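Local coordinates for protein dihydrofolate reductase (Moritella profunda, PDB 3IA4) that probably reduces 7,8-dihydrofolate to 5,6,7,8-tetrahydrofolate with NADPH as hydride donor, a key step of folate metabolism, at residues 10-15 / 118-123; 41-46 / 60-65; 133-138 / 156-161. One frame throughout, in Å; residues are numbered along the deposited sequence.

Contact 1. Residues 10-15 / 118-123; sequences ANNRVI and ELTTEG. With NDP (NADPH dihydro-nicotinamide-adenine-dinucleotide phosphate), chain E.
Asn11 and Thr120 are brought together by matching first torsions: in each the reaching group, CG of Asn11 (chi1 -70°) and OG1 of Thr120 (chi1 -64°), stands anti to its own carbonyl carbon. The two side chains cross at about a right angle, and Asn11 ND2 donates to Thr120 OG1 over 2.8 Å, with the hydroxyl close to the amide plane. Asparagine suits this place because its short amide sets an N-H against the hydroxyl; its backbone adds a second bond, Asn11 N donating to Leu119 O at 2.9 Å, nearly along the C=O axis. Beside that carbonyl lies the CB of Ala10, a residue small enough to let the chains come close. In the dihydrofolate reductase fold, 10-15 leaves the central strand 2-9 and turns back, Ala10 N bonding to Val14 O, while 118-123 leads from strand 111-117 to strand 125-126, which pairs with 14-16. Water bridges the wider middle of the contact, accepting from Thr121 N at 2.8 Å and donating to Asn11 O; a second water links Asn12 ND2 to Thr121 O. Further along, the branched Val14 sets CG1 against Gly123 CA at 3.7 Å, where a side chain on Gly123 would collide with it, and against the methyl CG2 of Thr121. Next to Val14, Ile15 sets off away from 118-123, and its backbone O accepts from the NADPH carboxamide nitrogen N7N at 3.0 Å.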
# COMPACT_ATOMS: atom_id res chain seq x y z
N ALA A 10 7.43 5.70 7.56
CA ALA A 10 8.13 6.43 8.63
C ALA A 10 9.22 7.31 7.99
O ALA A 10 9.32 7.42 6.75
CB ALA A 10 8.70 5.44 9.61
N ASN A 11 10.06 7.94 8.82
CA ASN A 11 11.10 8.82 8.26
C ASN A 11 12.00 8.03 7.30
O ASN A 11 12.20 6.83 7.49
CB ASN A 11 11.93 9.41 9.39
CG ASN A 11 11.14 10.44 10.22
OD1 ASN A 11 10.14 10.97 9.77
ND2 ASN A 11 11.64 10.76 11.42
N ASN A 12 12.56 8.75 6.32
CA ASN A 12 13.50 8.20 5.35
C ASN A 12 12.79 7.08 4.53
O ASN A 12 13.48 6.20 3.99
CB ASN A 12 14.74 7.63 6.07
CG ASN A 12 15.38 8.64 6.99
OD1 ASN A 12 15.59 9.77 6.59
ND2 ASN A 12 15.56 8.26 8.29
N ARG A 13 11.45 7.18 4.38
CA ARG A 13 10.64 6.24 3.56
C ARG A 13 10.65 4.81 4.03
O ARG A 13 10.40 3.88 3.28
CB ARG A 13 11.05 6.28 2.04
CG ARG A 13 11.19 7.68 1.54
CD ARG A 13 11.19 7.65 -0.05
NE ARG A 13 12.26 6.82 -0.68
CZ ARG A 13 13.49 7.24 -0.98
NH1 ARG A 13 13.85 8.51 -0.72
NH2 ARG A 13 14.34 6.44 -1.58
N VAL A 14 11.03 4.59 5.30
CA VAL A 14 10.96 3.19 5.78
C VAL A 14 9.51 2.66 5.83
O VAL A 14 8.61 3.35 6.35
CB VAL A 14 11.51 3.07 7.28
CG1 VAL A 14 11.23 1.65 7.86
CG2 VAL A 14 13.02 3.25 7.28
N ILE A 15 9.30 1.45 5.33
CA ILE A 15 7.96 0.86 5.34
C ILE A 15 7.92 -0.50 6.01
O ILE A 15 6.83 -0.96 6.34
CB ILE A 15 7.35 0.71 3.92
CG1 ILE A 15 8.22 -0.18 3.04
CG2 ILE A 15 7.11 2.08 3.33
CD1 ILE A 15 7.53 -0.45 1.66
N GLU A 118 5.55 10.23 12.15
CA GLU A 118 6.70 10.94 12.69
C GLU A 118 7.49 10.01 13.59
O GLU A 118 7.33 10.02 14.83
CB GLU A 118 6.25 12.18 13.47
CG GLU A 118 5.58 13.21 12.59
CD GLU A 118 5.25 14.51 13.36
OE1 GLU A 118 5.87 14.76 14.44
OE2 GLU A 118 4.39 15.26 12.86
N LEU A 119 8.33 9.17 12.97
CA LEU A 119 9.08 8.18 13.71
C LEU A 119 10.35 7.87 12.91
O LEU A 119 10.26 7.72 11.70
CB LEU A 119 8.23 6.91 13.81
CG LEU A 119 8.95 5.68 14.34
CD1 LEU A 119 9.31 5.76 15.81
CD2 LEU A 119 7.96 4.57 14.12
N THR A 120 11.52 7.85 13.58
CA THR A 120 12.73 7.32 12.93
C THR A 120 12.92 5.87 13.45
O THR A 120 13.08 5.62 14.66
CB THR A 120 13.94 8.14 13.28
OG1 THR A 120 13.76 9.46 12.75
CG2 THR A 120 15.21 7.50 12.68
N THR A 121 12.85 4.94 12.54
CA THR A 121 12.96 3.53 12.92
C THR A 121 13.86 2.85 11.89
O THR A 121 13.98 3.34 10.75
CB THR A 121 11.54 2.89 13.04
OG1 THR A 121 11.62 1.61 13.70
CG2 THR A 121 10.88 2.73 11.73
N GLU A 122 14.55 1.79 12.26
CA GLU A 122 15.34 1.04 11.25
C GLU A 122 14.45 0.22 10.32
O GLU A 122 13.41 -0.32 10.69
CB GLU A 122 16.33 0.10 11.94
CG GLU A 122 17.63 0.83 12.36
CD GLU A 122 18.56 -0.09 13.15
OE1 GLU A 122 18.33 -1.36 13.10
OE2 GLU A 122 19.44 0.46 13.86
N GLY A 123 14.85 0.14 9.06
CA GLY A 123 14.08 -0.62 8.09
C GLY A 123 14.89 -1.69 7.36
O GLY A 123 16.10 -1.70 7.43
PA NDP E . 6.34 -7.79 -1.70
O1A NDP E . 6.46 -6.72 -2.75
O2A NDP E . 5.20 -7.81 -0.74
O5B NDP E . 6.43 -9.29 -2.34
C5B NDP E . 7.45 -9.56 -3.32
C4B NDP E . 7.11 -10.93 -3.90
O4B NDP E . 6.07 -10.72 -4.86
C3B NDP E . 8.26 -11.46 -4.79
O3B NDP E . 9.24 -12.11 -3.98
C2B NDP E . 7.56 -12.36 -5.79
O2B NDP E . 7.00 -13.52 -5.15
C1B NDP E . 6.35 -11.49 -6.07
N9A NDP E . 6.52 -10.59 -7.22
C8A NDP E . 7.09 -9.37 -7.19
N7A NDP E . 7.00 -8.76 -8.39
C5A NDP E . 6.34 -9.62 -9.22
C6A NDP E . 5.86 -9.62 -10.61
N6A NDP E . 6.10 -8.58 -11.47
N1A NDP E . 5.19 -10.75 -11.00
C2A NDP E . 4.90 -11.80 -10.23
N3A NDP E . 5.31 -11.85 -8.96
C4A NDP E . 6.01 -10.79 -8.43
O3 NDP E . 7.71 -7.90 -0.84
PN NDP E . 8.73 -6.88 -0.13
O1N NDP E . 9.29 -5.96 -1.16
O2N NDP E . 9.66 -7.69 0.70
O5D NDP E . 7.79 -5.97 0.76
C5D NDP E . 7.26 -6.51 1.96
C4D NDP E . 7.57 -5.56 3.12
O4D NDP E . 6.77 -4.33 2.98
C3D NDP E . 7.22 -6.13 4.50
O3D NDP E . 8.20 -5.66 5.45
C2D NDP E . 5.88 -5.48 4.84
O2D NDP E . 5.61 -5.38 6.27
C1D NDP E . 6.08 -4.12 4.23
N1N NDP E . 4.86 -3.40 3.87
C2N NDP E . 4.70 -2.17 4.36
C3N NDP E . 3.63 -1.41 3.96
C7N NDP E . 3.48 -0.04 4.55
O7N NDP E . 2.62 0.68 4.09
N7N NDP E . 4.32 0.44 5.46
C4N NDP E . 2.55 -1.88 3.00
C5N NDP E . 2.91 -3.20 2.51
C6N NDP E . 3.98 -3.91 2.98
P2B NDP E . 7.37 -15.01 -5.66
O1X NDP E . 6.35 -15.83 -4.99
O2X NDP E . 7.34 -14.89 -7.15
O3X NDP E . 8.80 -15.22 -5.25
O HOH W 1 12.71 5.84 9.86
O HOH W 2 15.59 5.34 9.08
O HOH W 3 15.45 10.34 10.89

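Contact 2. Residues 41-46 / 60-65; sequences IVMGRN and NIVLSR. With NDP (NADPH dihydro-nicotinamide-adenine-dinucleotide phosphate), chain E.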
# COMPACT_ATOMS: atom_id res chain seq x y z
N ILE A 41 -7.46 -4.66 -4.48
CA ILE A 41 -6.14 -4.38 -3.89
C ILE A 41 -5.14 -5.37 -4.48
O ILE A 41 -5.41 -6.57 -4.56
CB ILE A 41 -6.20 -4.46 -2.34
CG1 ILE A 41 -6.66 -5.83 -1.80
CG2 ILE A 41 -7.02 -3.27 -1.80
CD1 ILE A 41 -6.58 -5.87 -0.24
N VAL A 42 -3.99 -4.86 -4.93
CA VAL A 42 -2.98 -5.66 -5.55
C VAL A 42 -1.73 -5.63 -4.65
O VAL A 42 -1.34 -4.56 -4.19
CB VAL A 42 -2.59 -5.03 -6.91
CG1 VAL A 42 -1.49 -5.81 -7.50
CG2 VAL A 42 -3.83 -5.05 -7.84
N MET A 43 -1.17 -6.79 -4.37
CA MET A 43 -0.02 -6.88 -3.42
C MET A 43 0.95 -7.96 -3.86
O MET A 43 0.59 -8.94 -4.56
CB MET A 43 -0.55 -7.19 -2.04
CG MET A 43 -1.01 -8.60 -1.84
SD MET A 43 -2.16 -8.80 -0.42
CE MET A 43 -3.70 -8.16 -1.15
N GLY A 44 2.20 -7.82 -3.40
CA GLY A 44 3.19 -8.90 -3.60
C GLY A 44 2.94 -10.01 -2.63
O GLY A 44 2.26 -9.86 -1.60
N ARG A 45 3.53 -11.15 -2.92
CA ARG A 45 3.38 -12.30 -2.06
C ARG A 45 3.83 -12.10 -0.60
O ARG A 45 3.15 -12.57 0.31
CB ARG A 45 4.12 -13.47 -2.70
CG ARG A 45 3.97 -14.71 -1.85
CD ARG A 45 5.06 -15.65 -2.27
NE ARG A 45 5.10 -16.89 -1.51
CZ ARG A 45 5.55 -18.04 -2.02
NH1 ARG A 45 5.95 -18.09 -3.31
NH2 ARG A 45 5.55 -19.14 -1.26
N ASN A 46 4.94 -11.38 -0.35
CA ASN A 46 5.38 -11.21 1.02
C ASN A 46 4.35 -10.40 1.82
O ASN A 46 4.10 -10.68 2.99
CB ASN A 46 6.73 -10.49 1.12
CG ASN A 46 7.85 -11.32 0.54
OD1 ASN A 46 7.73 -12.54 0.44
ND2 ASN A 46 8.97 -10.67 0.19
N ASN A 60 -8.93 -9.33 -3.55
CA ASN A 60 -7.51 -9.41 -3.17
C ASN A 60 -6.74 -10.06 -4.33
O ASN A 60 -6.95 -11.22 -4.62
CB ASN A 60 -7.29 -10.28 -1.90
CG ASN A 60 -7.75 -9.60 -0.60
OD1 ASN A 60 -7.03 -9.65 0.39
ND2 ASN A 60 -8.96 -9.05 -0.57
N ILE A 61 -5.79 -9.34 -4.95
CA ILE A 61 -5.00 -9.89 -6.07
C ILE A 61 -3.57 -10.00 -5.56
O ILE A 61 -3.07 -9.02 -5.04
CB ILE A 61 -5.09 -8.94 -7.29
CG1 ILE A 61 -6.54 -8.81 -7.75
CG2 ILE A 61 -4.11 -9.37 -8.44
CD1 ILE A 61 -6.79 -7.66 -8.72
N VAL A 62 -2.96 -11.19 -5.67
CA VAL A 62 -1.63 -11.38 -5.09
C VAL A 62 -0.67 -11.77 -6.20
O VAL A 62 -0.94 -12.69 -6.97
CB VAL A 62 -1.65 -12.44 -4.00
CG1 VAL A 62 -0.21 -12.71 -3.46
CG2 VAL A 62 -2.55 -11.98 -2.89
N LEU A 63 0.49 -11.08 -6.28
CA LEU A 63 1.48 -11.42 -7.30
C LEU A 63 2.44 -12.52 -6.86
O LEU A 63 3.13 -12.40 -5.83
CB LEU A 63 2.29 -10.14 -7.63
CG LEU A 63 1.42 -9.24 -8.52
CD1 LEU A 63 1.61 -7.77 -8.23
CD2 LEU A 63 1.75 -9.56 -9.98
N SER A 64 2.50 -13.61 -7.62
CA SER A 64 3.59 -14.55 -7.40
C SER A 64 3.93 -15.30 -8.69
O SER A 64 3.03 -15.55 -9.48
CB SER A 64 3.18 -15.58 -6.34
OG SER A 64 4.12 -16.66 -6.28
N ARG A 65 5.20 -15.67 -8.88
CA ARG A 65 5.57 -16.53 -10.01
C ARG A 65 5.61 -17.99 -9.61
O ARG A 65 5.98 -18.83 -10.41
CB ARG A 65 6.91 -16.10 -10.65
CG ARG A 65 6.85 -14.69 -11.19
CD ARG A 65 8.14 -14.26 -11.87
NE ARG A 65 8.33 -12.86 -11.60
CZ ARG A 65 9.25 -12.09 -12.16
NH1 ARG A 65 10.06 -12.62 -13.04
NH2 ARG A 65 9.30 -10.78 -11.87
PA NDP E . 6.34 -7.79 -1.70
O1A NDP E . 6.46 -6.72 -2.75
O2A NDP E . 5.20 -7.81 -0.74
O5B NDP E . 6.43 -9.29 -2.34
C5B NDP E . 7.45 -9.56 -3.32
C4B NDP E . 7.11 -10.93 -3.90
O4B NDP E . 6.07 -10.72 -4.86
C3B NDP E . 8.26 -11.46 -4.79
O3B NDP E . 9.24 -12.11 -3.98
C2B NDP E . 7.56 -12.36 -5.79
O2B NDP E . 7.00 -13.52 -5.15
C1B NDP E . 6.35 -11.49 -6.07
N9A NDP E . 6.52 -10.59 -7.22
C8A NDP E . 7.09 -9.37 -7.19
N7A NDP E . 7.00 -8.76 -8.39
C5A NDP E . 6.34 -9.62 -9.22
C6A NDP E . 5.86 -9.62 -10.61
N6A NDP E . 6.10 -8.58 -11.47
N1A NDP E . 5.19 -10.75 -11.00
C2A NDP E . 4.90 -11.80 -10.23
N3A NDP E . 5.31 -11.85 -8.96
C4A NDP E . 6.01 -10.79 -8.43
O3 NDP E . 7.71 -7.90 -0.84
PN NDP E . 8.73 -6.88 -0.13
O1N NDP E . 9.29 -5.96 -1.16
O2N NDP E . 9.66 -7.69 0.70
O5D NDP E . 7.79 -5.97 0.76
C5D NDP E . 7.26 -6.51 1.96
C4D NDP E . 7.57 -5.56 3.12
O4D NDP E . 6.77 -4.33 2.98
C3D NDP E . 7.22 -6.13 4.50
O3D NDP E . 8.20 -5.66 5.45
C2D NDP E . 5.88 -5.48 4.84
O2D NDP E . 5.61 -5.38 6.27
C1D NDP E . 6.08 -4.12 4.23
N1N NDP E . 4.86 -3.40 3.87
C2N NDP E . 4.70 -2.17 4.36
C3N NDP E . 3.63 -1.41 3.96
C7N NDP E . 3.48 -0.04 4.55
O7N NDP E . 2.62 0.68 4.09
N7N NDP E . 4.32 0.44 5.46
C4N NDP E . 2.55 -1.88 3.00
C5N NDP E . 2.91 -3.20 2.51
C6N NDP E . 3.98 -3.91 2.98
P2B NDP E . 7.37 -15.01 -5.66
O1X NDP E . 6.35 -15.83 -4.99
O2X NDP E . 7.34 -14.89 -7.15
O3X NDP E . 8.80 -15.22 -5.25
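Arg45 and Ser64 close on one oxygen of NADPH, O1X of the 2'-phosphate, from the ends of two neighbouring parallel strands. These belong to a beta-alpha-beta unit, strand 41-44, helix 45-51 and strand 60-63, whose carboxyl-terminal edge receives the cofactor. Arg45 NH1 donates to O1X at 2.8 Å, the oxygen lying at the edge of the guanidinium and in its plane, and Ser64 OG donates to the same atom at 2.7 Å. The arginine spans the gap because its chain runs extended from CG to NE, with CG anti to the backbone N (chi1 -179°). A salt bridge from NE to Glu49 and a cation-pi contact with Tyr69 help to position it. Arg65 N grips a second phosphate oxygen, O2X, at 2.9 Å. At the start of the helix Asn46 uses its backbone N for O5B and its amide ND2 for O2N of the diphosphate; the positive end of the helix dipole probably adds to this hold. Gly44, the N-cap residue, fits where a CB would strike O5B.

Behind this shell the strands run in register. Ile61 N donates to Ile41 O, Met43 N to Ile61 O and Leu63 N to Met43 O, the last at 2.7 Å. Branched and flexible apolar residues suit the two buried faces. On one, Val42 CG1 meets Leu63 CD1 at 3.7 Å beneath helix 80-87; on the other, the sulfur and CG of Met43 lie against Val62 CG2, with Phe48 of helix 45-51 nearby. Asn60 is held by Arg58 O and Leu55 N, and its OD1 stands 4.0 Å from Met43 CE.

Contact 3. Residues 133-138 / 156-161; sequences YNWQEI and SLLERV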
# COMPACT_ATOMS: atom_id res chain seq x y z
N TYR A 133 9.54 12.50 -9.16
CA TYR A 133 8.42 13.02 -9.99
C TYR A 133 7.73 14.22 -9.32
O TYR A 133 8.04 14.59 -8.18
CB TYR A 133 7.40 11.90 -10.20
CG TYR A 133 7.95 10.68 -10.88
CD1 TYR A 133 7.68 9.43 -10.39
CD2 TYR A 133 8.72 10.78 -12.03
CE1 TYR A 133 8.13 8.27 -11.00
CE2 TYR A 133 9.20 9.62 -12.66
CZ TYR A 133 8.88 8.37 -12.13
OH TYR A 133 9.35 7.21 -12.76
N ASN A 134 6.86 14.86 -10.07
CA ASN A 134 6.08 16.00 -9.59
C ASN A 134 4.64 15.60 -9.24
O ASN A 134 4.04 14.86 -9.98
CB ASN A 134 6.02 17.11 -10.67
CG ASN A 134 7.40 17.67 -11.00
OD1 ASN A 134 8.22 17.91 -10.11
ND2 ASN A 134 7.64 17.91 -12.29
N TRP A 135 4.09 16.20 -8.18
CA TRP A 135 2.78 15.77 -7.58
C TRP A 135 2.04 17.00 -7.12
O TRP A 135 2.64 18.04 -6.82
CB TRP A 135 2.99 14.87 -6.32
CG TRP A 135 3.84 13.67 -6.62
CD1 TRP A 135 5.24 13.59 -6.54
CD2 TRP A 135 3.39 12.40 -7.13
NE1 TRP A 135 5.65 12.32 -6.94
CE2 TRP A 135 4.53 11.59 -7.31
CE3 TRP A 135 2.12 11.88 -7.46
CZ2 TRP A 135 4.43 10.27 -7.77
CZ3 TRP A 135 2.01 10.59 -7.90
CH2 TRP A 135 3.17 9.78 -8.07
N GLN A 136 0.73 16.88 -7.04
CA GLN A 136 0.01 17.92 -6.32
C GLN A 136 -0.87 17.23 -5.30
O GLN A 136 -1.44 16.18 -5.57
CB GLN A 136 -0.84 18.75 -7.26
CG GLN A 136 -1.90 17.99 -7.95
CD GLN A 136 -2.80 18.94 -8.75
OE1 GLN A 136 -2.81 18.92 -9.97
NE2 GLN A 136 -3.55 19.77 -8.03
N GLU A 137 -0.93 17.82 -4.12
CA GLU A 137 -1.73 17.21 -3.05
C GLU A 137 -3.20 17.54 -3.25
O GLU A 137 -3.52 18.71 -3.50
CB GLU A 137 -1.22 17.70 -1.71
CG GLU A 137 -1.92 17.06 -0.54
CD GLU A 137 -1.42 17.58 0.77
OE1 GLU A 137 -1.65 18.79 1.04
OE2 GLU A 137 -0.79 16.80 1.53
N ILE A 138 -4.09 16.54 -3.22
CA ILE A 138 -5.50 16.85 -3.41
C ILE A 138 -6.38 16.51 -2.20
O ILE A 138 -7.61 16.79 -2.24
CB ILE A 138 -6.11 16.13 -4.59
CG1 ILE A 138 -5.94 14.62 -4.43
CG2 ILE A 138 -5.47 16.62 -5.89
CD1 ILE A 138 -6.52 13.84 -5.63
N SER A 156 -1.70 12.18 3.17
CA SER A 156 -1.55 13.09 2.05
C SER A 156 -1.88 12.31 0.79
O SER A 156 -1.21 11.30 0.50
CB SER A 156 -0.08 13.57 2.03
OG SER A 156 0.25 14.32 0.89
N LEU A 157 -2.88 12.77 0.03
CA LEU A 157 -3.18 12.14 -1.22
C LEU A 157 -2.57 12.97 -2.34
O LEU A 157 -2.91 14.15 -2.53
CB LEU A 157 -4.70 11.91 -1.30
CG LEU A 157 -5.30 11.34 -2.58
CD1 LEU A 157 -4.51 10.32 -3.24
CD2 LEU A 157 -6.75 10.84 -2.31
N LEU A 158 -1.59 12.37 -3.02
CA LEU A 158 -0.91 13.05 -4.13
C LEU A 158 -1.38 12.56 -5.49
O LEU A 158 -1.54 11.34 -5.72
CB LEU A 158 0.59 12.83 -4.06
CG LEU A 158 1.33 13.18 -2.77
CD1 LEU A 158 2.80 12.87 -2.91
CD2 LEU A 158 1.13 14.68 -2.54
N GLU A 159 -1.50 13.51 -6.41
CA GLU A 159 -1.84 13.21 -7.79
C GLU A 159 -0.66 13.53 -8.67
O GLU A 159 -0.09 14.62 -8.55
CB GLU A 159 -3.02 14.12 -8.16
CG GLU A 159 -3.78 13.77 -9.36
CD GLU A 159 -4.90 14.79 -9.55
OE1 GLU A 159 -4.59 15.99 -9.71
OE2 GLU A 159 -6.09 14.38 -9.49
N ARG A 160 -0.30 12.62 -9.57
CA ARG A 160 0.83 12.85 -10.48
C ARG A 160 0.53 14.04 -11.38
O ARG A 160 -0.58 14.16 -11.92
CB ARG A 160 1.14 11.57 -11.29
CG ARG A 160 2.32 11.71 -12.19
CD ARG A 160 3.67 11.59 -11.50
NE ARG A 160 4.69 11.92 -12.52
CZ ARG A 160 5.30 11.04 -13.30
NH1 ARG A 160 6.17 11.50 -14.25
NH2 ARG A 160 5.05 9.73 -13.21
N VAL A 161 1.52 14.92 -11.53
CA VAL A 161 1.49 16.03 -12.51
C VAL A 161 2.52 15.76 -13.60
O VAL A 161 3.69 15.54 -13.29
CB VAL A 161 1.84 17.39 -11.80
CG1 VAL A 161 1.84 18.56 -12.78
CG2 VAL A 161 0.88 17.65 -10.67
O HOH W 4 6.37 14.41 -12.85
O HOH W 5 5.48 17.74 -14.33
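Arg160 lays its guanidinium flat on the Tyr133 ring, a cation-pi stack with CZ 3.9 Å from the ring centroid and the planes 10° apart. Its chain runs with CG anti to the backbone N (chi1 -177°) and then bends at chi2 (79°), which sets CD over one face of the Trp135 six-membered ring in a CH-pi contact. Leu158 CD1 covers the opposite face, while the indole NE1 is satisfied by Tyr130 O. Arg160 NE donates to a water that also accepts from Asn134 N and donates to Val161 O; a second water joins Asn134 ND2 to that same carbonyl. Cut back to an alanine, Arg160 would probably leave one face of Tyr133 without its cation and one face of Trp135 without its CD, and the first water without one of its donors.

The backbones belong to the antiparallel hairpin of strands 135-143 and 153-160, at the outer edge of the mixed sheet; here Gln136 and Glu159 make a hydrogen-bonded pair, each N donating to the other's O at 2.8 Å. On one side of them Ile138 N reaches Leu157 O; on the other, Val161 N bonds to Asn134 O at 3.0 Å from above the carbonyl plane. Extended polar chains suit the outward positions: Gln136 and Glu159 lie side by side, amide and carboxylate planes nearly perpendicular. Ile138 CG1 packs on Leu157 CG. At the far end Glu137, stretched out fully, accepts at OE2, through its anti lone pair, the hydroxyl of Ser156 at 2.8 Å.

Overall arrangement
Contact 2 is the buried one; contact 1 is partly buried and contact 3 lies at the surface. Contacts 2 and 3 reach the same mixed sheet on opposite sides of the chain's centre, about 25 Å apart between centres, the first in its parallel part and the second in the antiparallel hairpin at its edge. Contact 1 instead ties a turn and the start of the short strand 14-16 to a loop, and contact 2 is nested inside the chain loop it closes. Chemistry follows place: aliphatic packing and phosphate-binding groups in contact 2, direct and water-bridged polar bonds in contact 1, cation-pi stacking, strand pairing and water bridges in contact 3. Contacts 1 and 2 share NADPH, contact 1 through the Ile15 carbonyl at the carboxamide, contact 2 at the 2'-phosphate and diphosphate.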